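Local coordinates for Mll2253 protein (PDB 3Q63) that is of unknown function but belongs to the AHA1 family of Hsp90 ATPase activator homologues and probably adopts the Bet v 1-like fold, which often encloses a ligand cavity, at residues N8-P21 / T100-R114. Residues are numbered along the deposited sequence; the frame is centred on the assembly and turned at random.
Sequences NRTVVVERQISHPP and TPTGTHLRMEQSGFR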
# COMPACT_ATOMS: atom_id res chain seq x y z
N ASN B 8 -6.43 -2.76 -23.82
CA ASN B 8 -5.36 -2.46 -22.81
C ASN B 8 -4.96 -1.00 -22.78
O ASN B 8 -4.53 -0.44 -23.79
CB ASN B 8 -4.12 -3.31 -23.09
CG ASN B 8 -4.07 -4.55 -22.24
OD1 ASN B 8 -5.08 -5.25 -22.11
ND2 ASN B 8 -2.91 -4.84 -21.66
N ARG B 9 -5.09 -0.38 -21.61
CA ARG B 9 -4.74 1.03 -21.45
C ARG B 9 -3.38 1.20 -20.80
O ARG B 9 -2.78 0.24 -20.32
CB ARG B 9 -5.81 1.76 -20.62
CG ARG B 9 -7.25 1.55 -21.09
CD ARG B 9 -8.13 2.77 -20.79
NE ARG B 9 -7.82 3.87 -21.70
CZ ARG B 9 -8.39 5.08 -21.67
NH1 ARG B 9 -8.01 6.00 -22.55
NH2 ARG B 9 -9.32 5.36 -20.77
N THR B 10 -2.89 2.43 -20.78
CA THR B 10 -1.60 2.72 -20.19
C THR B 10 -1.63 4.04 -19.45
O THR B 10 -2.19 5.02 -19.93
CB THR B 10 -0.51 2.76 -21.28
OG1 THR B 10 0.71 3.24 -20.71
CG2 THR B 10 -0.94 3.69 -22.40
N VAL B 11 -1.05 4.05 -18.25
CA VAL B 11 -1.01 5.26 -17.45
C VAL B 11 0.29 6.02 -17.69
O VAL B 11 1.38 5.45 -17.63
CB VAL B 11 -1.14 4.92 -15.95
CG1 VAL B 11 -1.04 6.18 -15.11
CG2 VAL B 11 -2.47 4.21 -15.70
N VAL B 12 0.17 7.31 -17.97
CA VAL B 12 1.34 8.14 -18.21
C VAL B 12 1.33 9.33 -17.26
O VAL B 12 0.32 10.01 -17.10
CB VAL B 12 1.36 8.67 -19.66
CG1 VAL B 12 2.65 9.47 -19.91
CG2 VAL B 12 1.25 7.52 -20.64
N VAL B 13 2.46 9.56 -16.60
CA VAL B 13 2.62 10.67 -15.67
C VAL B 13 3.97 11.33 -15.97
O VAL B 13 4.98 10.64 -16.12
CB VAL B 13 2.58 10.19 -14.20
CG1 VAL B 13 2.78 11.36 -13.26
CG2 VAL B 13 1.23 9.52 -13.91
N GLU B 14 3.98 12.65 -16.07
CA GLU B 14 5.21 13.39 -16.36
C GLU B 14 5.43 14.48 -15.32
O GLU B 14 4.47 15.02 -14.77
CB GLU B 14 5.13 14.00 -17.77
CG GLU B 14 4.80 12.98 -18.86
CD GLU B 14 4.84 13.57 -20.26
OE1 GLU B 14 5.94 13.68 -20.83
OE2 GLU B 14 3.77 13.92 -20.80
N ARG B 15 6.69 14.80 -15.07
CA ARG B 15 7.03 15.79 -14.07
C ARG B 15 8.35 16.44 -14.42
O ARG B 15 9.25 15.78 -14.95
CB ARG B 15 7.15 15.13 -12.68
CG ARG B 15 5.84 14.58 -12.08
CD ARG B 15 5.13 15.63 -11.22
NE ARG B 15 3.94 15.11 -10.55
CZ ARG B 15 2.79 14.83 -11.16
NH1 ARG B 15 2.65 15.03 -12.47
NH2 ARG B 15 1.76 14.36 -10.47
N GLN B 16 8.47 17.73 -14.13
CA GLN B 16 9.72 18.45 -14.37
C GLN B 16 10.37 18.49 -12.99
O GLN B 16 9.79 19.05 -12.05
CB GLN B 16 9.44 19.87 -14.87
CG GLN B 16 10.68 20.75 -14.98
CD GLN B 16 11.74 20.16 -15.90
OE1 GLN B 16 11.48 19.84 -17.07
NE2 GLN B 16 12.95 20.02 -15.38
N ILE B 17 11.54 17.89 -12.86
CA ILE B 17 12.25 17.84 -11.58
C ILE B 17 13.48 18.74 -11.59
O ILE B 17 14.34 18.63 -12.47
CB ILE B 17 12.68 16.39 -11.24
CG1 ILE B 17 11.44 15.49 -11.19
CG2 ILE B 17 13.41 16.36 -9.90
CD1 ILE B 17 11.74 14.03 -10.85
N SER B 18 13.54 19.63 -10.60
CA SER B 18 14.64 20.58 -10.46
C SER B 18 15.91 19.98 -9.86
O SER B 18 16.49 20.54 -8.93
CB SER B 18 14.19 21.77 -9.61
OG SER B 18 13.21 22.53 -10.29
N HIS B 19 16.32 18.84 -10.40
CA HIS B 19 17.52 18.15 -9.94
C HIS B 19 18.15 17.50 -11.16
O HIS B 19 17.47 17.19 -12.13
CB HIS B 19 17.17 17.10 -8.88
CG HIS B 19 16.62 17.69 -7.62
ND1 HIS B 19 17.42 18.18 -6.62
CD2 HIS B 19 15.34 17.94 -7.24
CE1 HIS B 19 16.67 18.71 -5.67
NE2 HIS B 19 15.40 18.58 -6.03
N PRO B 20 19.48 17.30 -11.12
CA PRO B 20 20.20 16.68 -12.23
C PRO B 20 19.80 15.22 -12.39
O PRO B 20 19.40 14.57 -11.43
CB PRO B 20 21.67 16.85 -11.84
CG PRO B 20 21.62 16.93 -10.35
CD PRO B 20 20.41 17.80 -10.10
N PRO B 21 19.89 14.69 -13.62
CA PRO B 21 19.53 13.30 -13.91
C PRO B 21 20.21 12.26 -13.02
O PRO B 21 19.57 11.31 -12.57
CB PRO B 21 19.89 13.15 -15.40
CG PRO B 21 20.98 14.16 -15.59
CD PRO B 21 20.48 15.34 -14.81
N THR B 100 17.28 18.49 -18.81
CA THR B 100 16.76 19.80 -19.19
C THR B 100 17.69 20.83 -18.54
O THR B 100 18.46 20.49 -17.65
CB THR B 100 15.34 20.05 -18.65
OG1 THR B 100 15.37 19.98 -17.22
CG2 THR B 100 14.36 19.03 -19.20
N PRO B 101 17.61 22.10 -18.96
CA PRO B 101 18.44 23.18 -18.43
C PRO B 101 18.36 23.36 -16.91
O PRO B 101 19.37 23.63 -16.28
CB PRO B 101 17.92 24.40 -19.18
CG PRO B 101 17.57 23.84 -20.50
CD PRO B 101 16.84 22.56 -20.13
N THR B 102 17.16 23.23 -16.34
CA THR B 102 16.98 23.40 -14.90
C THR B 102 16.93 22.08 -14.12
O THR B 102 16.79 22.09 -12.90
CB THR B 102 15.68 24.20 -14.57
OG1 THR B 102 14.53 23.46 -14.98
CG2 THR B 102 15.69 25.54 -15.29
N GLY B 103 17.05 20.95 -14.82
CA GLY B 103 17.03 19.68 -14.12
C GLY B 103 16.81 18.46 -14.98
O GLY B 103 17.61 18.15 -15.87
N THR B 104 15.71 17.76 -14.73
CA THR B 104 15.41 16.55 -15.47
C THR B 104 13.92 16.34 -15.65
O THR B 104 13.15 16.46 -14.70
CB THR B 104 15.95 15.31 -14.74
OG1 THR B 104 17.26 15.58 -14.24
CG2 THR B 104 16.01 14.14 -15.70
N HIS B 105 13.52 16.03 -16.87
CA HIS B 105 12.12 15.78 -17.14
C HIS B 105 11.91 14.26 -17.01
O HIS B 105 12.59 13.48 -17.67
CB HIS B 105 11.75 16.27 -18.54
CG HIS B 105 10.37 15.89 -18.96
ND1 HIS B 105 10.04 14.62 -19.40
CD2 HIS B 105 9.21 16.60 -19.00
CE1 HIS B 105 8.76 14.57 -19.69
NE2 HIS B 105 8.23 15.76 -19.46
N LEU B 106 10.99 13.87 -16.14
CA LEU B 106 10.70 12.46 -15.90
C LEU B 106 9.33 12.02 -16.43
O LEU B 106 8.33 12.69 -16.18
CB LEU B 106 10.76 12.17 -14.39
CG LEU B 106 10.36 10.75 -13.95
CD1 LEU B 106 11.37 9.76 -14.50
CD2 LEU B 106 10.29 10.65 -12.43
N ARG B 107 9.31 10.91 -17.16
CA ARG B 107 8.06 10.36 -17.68
C ARG B 107 7.95 8.94 -17.15
O ARG B 107 8.92 8.20 -17.14
CB ARG B 107 8.07 10.30 -19.21
CG ARG B 107 6.75 9.80 -19.81
CD ARG B 107 6.80 9.72 -21.33
NE ARG B 107 7.66 8.64 -21.79
CZ ARG B 107 7.98 8.43 -23.06
NH1 ARG B 107 7.52 9.23 -24.01
NH2 ARG B 107 8.78 7.42 -23.39
N MSE B 108 6.76 8.58 -16.68
CA MSE B 108 6.53 7.24 -16.17
C MSE B 108 5.39 6.66 -16.98
O MSE B 108 4.31 7.27 -17.08
CB MSE B 108 6.14 7.30 -14.69
CG MSE B 108 6.08 5.96 -13.97
SE MSE B 108 4.65 4.75 -14.53
CE MSE B 108 3.11 5.90 -14.36
N GLU B 109 5.63 5.51 -17.60
CA GLU B 109 4.60 4.85 -18.38
C GLU B 109 4.39 3.47 -17.77
O GLU B 109 5.34 2.71 -17.62
CB GLU B 109 5.02 4.69 -19.84
CG GLU B 109 5.13 5.99 -20.63
CD GLU B 109 5.69 5.76 -22.02
OE1 GLU B 109 6.92 5.49 -22.13
OE2 GLU B 109 4.91 5.84 -23.00
N GLN B 110 3.15 3.18 -17.41
CA GLN B 110 2.79 1.89 -16.85
C GLN B 110 1.68 1.33 -17.72
O GLN B 110 0.54 1.81 -17.69
CB GLN B 110 2.31 2.03 -15.40
CG GLN B 110 1.72 0.73 -14.83
CD GLN B 110 1.49 0.79 -13.33
OE1 GLN B 110 1.14 1.83 -12.79
NE2 GLN B 110 1.66 -0.35 -12.66
N SER B 111 2.02 0.30 -18.49
CA SER B 111 1.07 -0.32 -19.40
C SER B 111 0.77 -1.75 -18.99
O SER B 111 1.51 -2.35 -18.21
CB SER B 111 1.66 -0.33 -20.81
OG SER B 111 2.90 -1.01 -20.77
N GLY B 112 -0.33 -2.30 -19.52
CA GLY B 112 -0.71 -3.66 -19.19
C GLY B 112 -2.08 -3.75 -18.56
O GLY B 112 -2.58 -4.84 -18.29
N PHE B 113 -2.69 -2.59 -18.31
CA PHE B 113 -4.01 -2.54 -17.70
C PHE B 113 -5.08 -3.05 -18.66
O PHE B 113 -5.24 -2.54 -19.77
CB PHE B 113 -4.32 -1.10 -17.29
CG PHE B 113 -3.49 -0.60 -16.15
CD1 PHE B 113 -3.71 -1.06 -14.85
CD2 PHE B 113 -2.47 0.33 -16.36
CE1 PHE B 113 -2.94 -0.62 -13.79
CE2 PHE B 113 -1.68 0.77 -15.31
CZ PHE B 113 -1.91 0.30 -14.02
N ARG B 114 -5.82 -4.07 -18.23
CA ARG B 114 -6.89 -4.65 -19.05
C ARG B 114 -8.15 -3.81 -18.94
O ARG B 114 -8.33 -3.06 -17.98
CB ARG B 114 -7.18 -6.08 -18.59
CG ARG B 114 -6.07 -7.07 -18.87
CD ARG B 114 -6.05 -8.14 -17.80
NE ARG B 114 -7.35 -8.79 -17.65
CZ ARG B 114 -7.71 -9.49 -16.58
NH1 ARG B 114 -6.87 -9.63 -15.57
NH2 ARG B 114 -8.91 -10.05 -16.53
O HOH W 1 -1.35 -0.85 -22.15
O HOH W 2 13.48 21.82 -13.22
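T104 OG1 donates to H19 O at 2.7 Å, tying the loop that follows strand 9-17 to T104 of strand 103-113. With OG1 anti to its own carbonyl carbon (chi1 -43°), the hydroxyl reaches that oxygen in the carbonyl plane, just before helix 21-29. The two strands are the first and last in chain order, adjacent in a seven-stranded antiparallel sheet with 9-17 at its edge, consistent with the helix-grip arrangement of Bet v 1-like proteins. Paired backbone bonds join V11 with Q110, V13 with M108, R15 with L106 and I17 with T104; the L106 N to R15 O bond is 2.8 Å long and nearly straight (169°). A beta bulge interrupts the register between R9 and T10: R9 N still bonds F113 O, but the return bond is weak, and a water links R9 O to G112 N.

At the end away from the bulge, near the T104-H19 bond, Q16, its chain bent at chi2, sends NE2 to T100 OG1 at 3.0 Å, the oxygen lying 22° out of the amide plane. Replacing T100 with a valine would probably cost Q16 NE2 this acceptor and let the amide turn more freely. One water accepts from Q16 NE2 and also contacts S18 OG and T102 OG1. On this same face E14 OE1 meets the H105 ring at its edge, 3.2 Å from CE1, the carboxylate nearly perpendicular to the ring.

The opposite face packs against helices. V11 and the selenomethionine at M108 lie beneath helix 118-141, touching Y121 and W128 respectively, while I17 and L106 meet L24 of helix 21-29. I17 CD1 packs on L106 CD2, and M108 CE on V13 CG2. V11 CG2 reaches F113 CE2 at 3.6 Å.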